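Local coordinates for protein PrgZ (Enterococcus faecalis, PDB 4FAJ) that acts as a pheromone receptor, a membrane-anchored extracellular peptide-binding protein of solute-binding family 5, and probably serves peptide transport across the membrane, at residues A[60-65]-A[267-272]. Numbering follows the deposited sequence. Where two conformers were deposited one is given.
Sequences QVATLT and VSMDKI
Q60 and D270, each one residue before a strand, are joined by a backbone bond: D270 N donates to Q60 O at 2.9 Å with an N-H...O angle of 151°. A water bridges the same pair on the other atoms, accepting from Q60 N and donating to D270 OD2 at 2.6 Å. The next backbone bond, A62 N to K271 O at 3.5 Å, is weak. K271 O also receives V61 CA in a CA-H...O contact of 3.3 Å, and A62 O takes a similar one from the CA of I272; K271 N is buried without a partner.

Ahead of the strands, Q60 CB lies 3.3 Å from S268 O. Beyond that point side chains sort onto two faces. On that of V61 and K271, one of the two modelled conformers of V61 places CG2 3.7 Å from K271 CG. The A62 and I272 face is apolar. There M269 folds back through bends at chi2 (-65°) and chi3 (-70°), which bring its CE against the peptide between V61 and A62, 3.5 Å from V61 C, and close to A62 CB. Farther along, L64 CD1 packs on I272 CG2 at 3.7 Å, the two side chains crossing obliquely; I255 of the adjoining strand 252-257 and F239 of strand 239-243 beyond it also touch I272.

Bridges V61-K271 and A62-I272 set the register, and beyond them N273 continues the pairing with A62 and L64. Strand 61-66, outermost in a mixed four-stranded sheet of this family 5 solute-binding protein, thus pairs in parallel with strand 271-276.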
ATOM      1  N   GLN A  60     -19.024  13.045  20.279  1.00 26.68           N
ATOM      2  CA  GLN A  60     -17.823  12.362  19.792  1.00 24.71           C
ATOM      3  C   GLN A  60     -18.061  11.863  18.375  1.00 23.21           C
ATOM      4  O   GLN A  60     -18.214  10.659  18.133  1.00 23.10           O
ATOM      5  CB  GLN A  60     -17.412  11.226  20.733  1.00 24.05           C
ATOM      6  CG  GLN A  60     -17.103  11.690  22.160  1.00 24.57           C
ATOM      7  CD  GLN A  60     -15.895  12.623  22.239  1.00 22.67           C
ATOM      8  OE1 GLN A  60     -16.021  13.790  22.602  1.00 24.56           O
ATOM      9  NE2 GLN A  60     -14.728  12.110  21.902  1.00 20.89           N
ATOM     10  N   VAL A  61     -18.084  12.803  17.434  0.50 22.66           N
ATOM     11  CA  VAL A  61     -18.320  12.493  16.027  0.50 21.70           C
ATOM     12  C   VAL A  61     -17.401  13.360  15.174  0.50 20.93           C
ATOM     13  O   VAL A  61     -17.048  14.471  15.566  0.50 20.93           O
ATOM     14  CB  VAL A  61     -19.802  12.728  15.634  0.50 22.32           C
ATOM     15  CG1 VAL A  61     -19.990  12.646  14.126  0.50 21.97           C
ATOM     16  CG2 VAL A  61     -20.706  11.725  16.340  0.50 23.36           C
ATOM     17  N   ALA A  62     -16.997  12.839  14.019  1.00 19.73           N
ATOM     18  CA  ALA A  62     -16.153  13.586  13.088  1.00 19.03           C
ATOM     19  C   ALA A  62     -16.473  13.174  11.674  1.00 18.37           C
ATOM     20  O   ALA A  62     -16.999  12.077  11.441  1.00 18.21           O
ATOM     21  CB  ALA A  62     -14.672  13.337  13.371  1.00 17.95           C
ATOM     22  N   THR A  63     -16.123  14.051  10.737  1.00 18.09           N
ATOM     23  CA  THR A  63     -16.175  13.748   9.318  1.00 18.25           C
ATOM     24  C   THR A  63     -14.775  13.966   8.752  1.00 17.36           C
ATOM     25  O   THR A  63     -14.249  15.078   8.792  1.00 17.36           O
ATOM     26  CB  THR A  63     -17.209  14.622   8.594  1.00 18.99           C
ATOM     27  OG1 THR A  63     -18.498  14.389   9.172  1.00 20.00           O
ATOM     28  CG2 THR A  63     -17.258  14.287   7.114  1.00 19.46           C
ATOM     29  N   LEU A  64     -14.185  12.887   8.251  1.00 16.36           N
ATOM     30  CA  LEU A  64     -12.817  12.883   7.741  1.00 16.24           C
ATOM     31  C   LEU A  64     -12.833  12.607   6.240  1.00 16.25           C
ATOM     32  O   LEU A  64     -13.895  12.450   5.646  1.00 16.28           O
ATOM     33  CB  LEU A  64     -11.981  11.824   8.472  1.00 15.68           C
ATOM     34  CG  LEU A  64     -11.994  11.874  10.014  1.00 17.22           C
ATOM     35  CD1 LEU A  64     -11.158  10.732  10.594  1.00 15.03           C
ATOM     36  CD2 LEU A  64     -11.507  13.215  10.549  1.00 17.27           C
ATOM     37  N   THR A  65     -11.655  12.552   5.623  1.00 16.47           N
ATOM     38  CA  THR A  65     -11.578  12.452   4.178  1.00 16.23           C
ATOM     39  C   THR A  65     -10.855  11.198   3.718  1.00 16.39           C
ATOM     40  O   THR A  65     -10.097  10.582   4.469  1.00 16.84           O
ATOM     41  CB  THR A  65     -10.890  13.693   3.562  1.00 16.45           C
ATOM     42  OG1 THR A  65      -9.527  13.757   3.987  1.00 16.16           O
ATOM     43  CG2 THR A  65     -11.608  14.961   3.982  1.00 16.09           C
ATOM     44  N   VAL A 267     -12.354   3.161  23.441  1.00 22.17           N
ATOM     45  CA  VAL A 267     -12.904   3.836  22.279  1.00 21.45           C
ATOM     46  C   VAL A 267     -13.905   4.920  22.689  1.00 22.26           C
ATOM     47  O   VAL A 267     -14.912   4.624  23.335  1.00 21.80           O
ATOM     48  CB  VAL A 267     -13.573   2.803  21.330  1.00 21.50           C
ATOM     49  CG1 VAL A 267     -14.060   3.469  20.040  1.00 21.24           C
ATOM     50  CG2 VAL A 267     -12.580   1.705  20.996  1.00 19.63           C
ATOM     51  N   SER A 268     -13.630   6.166  22.310  1.00 22.20           N
ATOM     52  CA  SER A 268     -14.523   7.297  22.645  1.00 23.15           C
ATOM     53  C   SER A 268     -15.478   7.684  21.529  1.00 22.90           C
ATOM     54  O   SER A 268     -16.555   8.178  21.804  1.00 22.42           O
ATOM     55  CB  SER A 268     -13.721   8.540  23.023  1.00 23.35           C
ATOM     56  OG  SER A 268     -12.820   8.269  24.078  1.00 25.94           O
ATOM     57  N   MET A 269     -15.076   7.512  20.269  1.00 22.53           N
ATOM     58  CA  MET A 269     -15.897   7.999  19.171  1.00 22.75           C
ATOM     59  C   MET A 269     -17.168   7.168  19.014  1.00 23.46           C
ATOM     60  O   MET A 269     -17.119   5.940  19.024  1.00 23.64           O
ATOM     61  CB  MET A 269     -15.108   8.003  17.855  1.00 22.08           C
ATOM     62  CG  MET A 269     -13.906   8.938  17.857  1.00 21.51           C
ATOM     63  SD  MET A 269     -14.329  10.685  18.000  1.00 20.38           S
ATOM     64  CE  MET A 269     -15.075  11.025  16.408  1.00 19.70           C
ATOM     65  N   ASP A 270     -18.300   7.855  18.868  1.00 24.21           N
ATOM     66  CA  ASP A 270     -19.587   7.215  18.596  1.00 24.63           C
ATOM     67  C   ASP A 270     -19.670   6.833  17.128  1.00 23.61           C
ATOM     68  O   ASP A 270     -20.128   5.749  16.778  1.00 23.24           O
ATOM     69  CB  ASP A 270     -20.737   8.168  18.907  1.00 25.66           C
ATOM     70  CG  ASP A 270     -20.838   8.520  20.393  1.00 28.77           C
ATOM     71  OD1 ASP A 270     -20.335   7.770  21.256  1.00 31.82           O
ATOM     72  OD2 ASP A 270     -21.440   9.571  20.689  1.00 34.03           O
ATOM     73  N   LYS A 271     -19.248   7.749  16.268  1.00 22.99           N
ATOM     74  CA  LYS A 271     -19.133   7.455  14.847  1.00 22.20           C
ATOM     75  C   LYS A 271     -18.192   8.415  14.148  1.00 20.88           C
ATOM     76  O   LYS A 271     -17.949   9.540  14.608  1.00 20.02           O
ATOM     77  CB  LYS A 271     -20.493   7.445  14.143  1.00 23.51           C
ATOM     78  CG  LYS A 271     -21.356   8.645  14.400  1.00 26.09           C
ATOM     79  CD  LYS A 271     -22.571   8.701  13.433  1.00 30.53           C
ATOM     80  CE  LYS A 271     -22.326   9.717  12.311  1.00 32.01           C
ATOM     81  NZ  LYS A 271     -23.242   9.597  11.123  1.00 34.70           N
ATOM     82  N   ILE A 272     -17.660   7.930  13.034  1.00 18.89           N
ATOM     83  CA  ILE A 272     -16.793   8.695  12.174  1.00 18.40           C
ATOM     84  C   ILE A 272     -17.338   8.547  10.762  1.00 18.22           C
ATOM     85  O   ILE A 272     -17.574   7.427  10.304  1.00 18.37           O
ATOM     86  CB  ILE A 272     -15.330   8.187  12.241  1.00 17.08           C
ATOM     87  CG1 ILE A 272     -14.897   7.944  13.688  1.00 16.96           C
ATOM     88  CG2 ILE A 272     -14.400   9.168  11.547  1.00 18.26           C
ATOM     89  CD1 ILE A 272     -13.502   7.348  13.827  1.00 13.62           C
TER
HETATM   90  O   HOH W   1     -20.846  11.759  21.911  1.00 35.20           O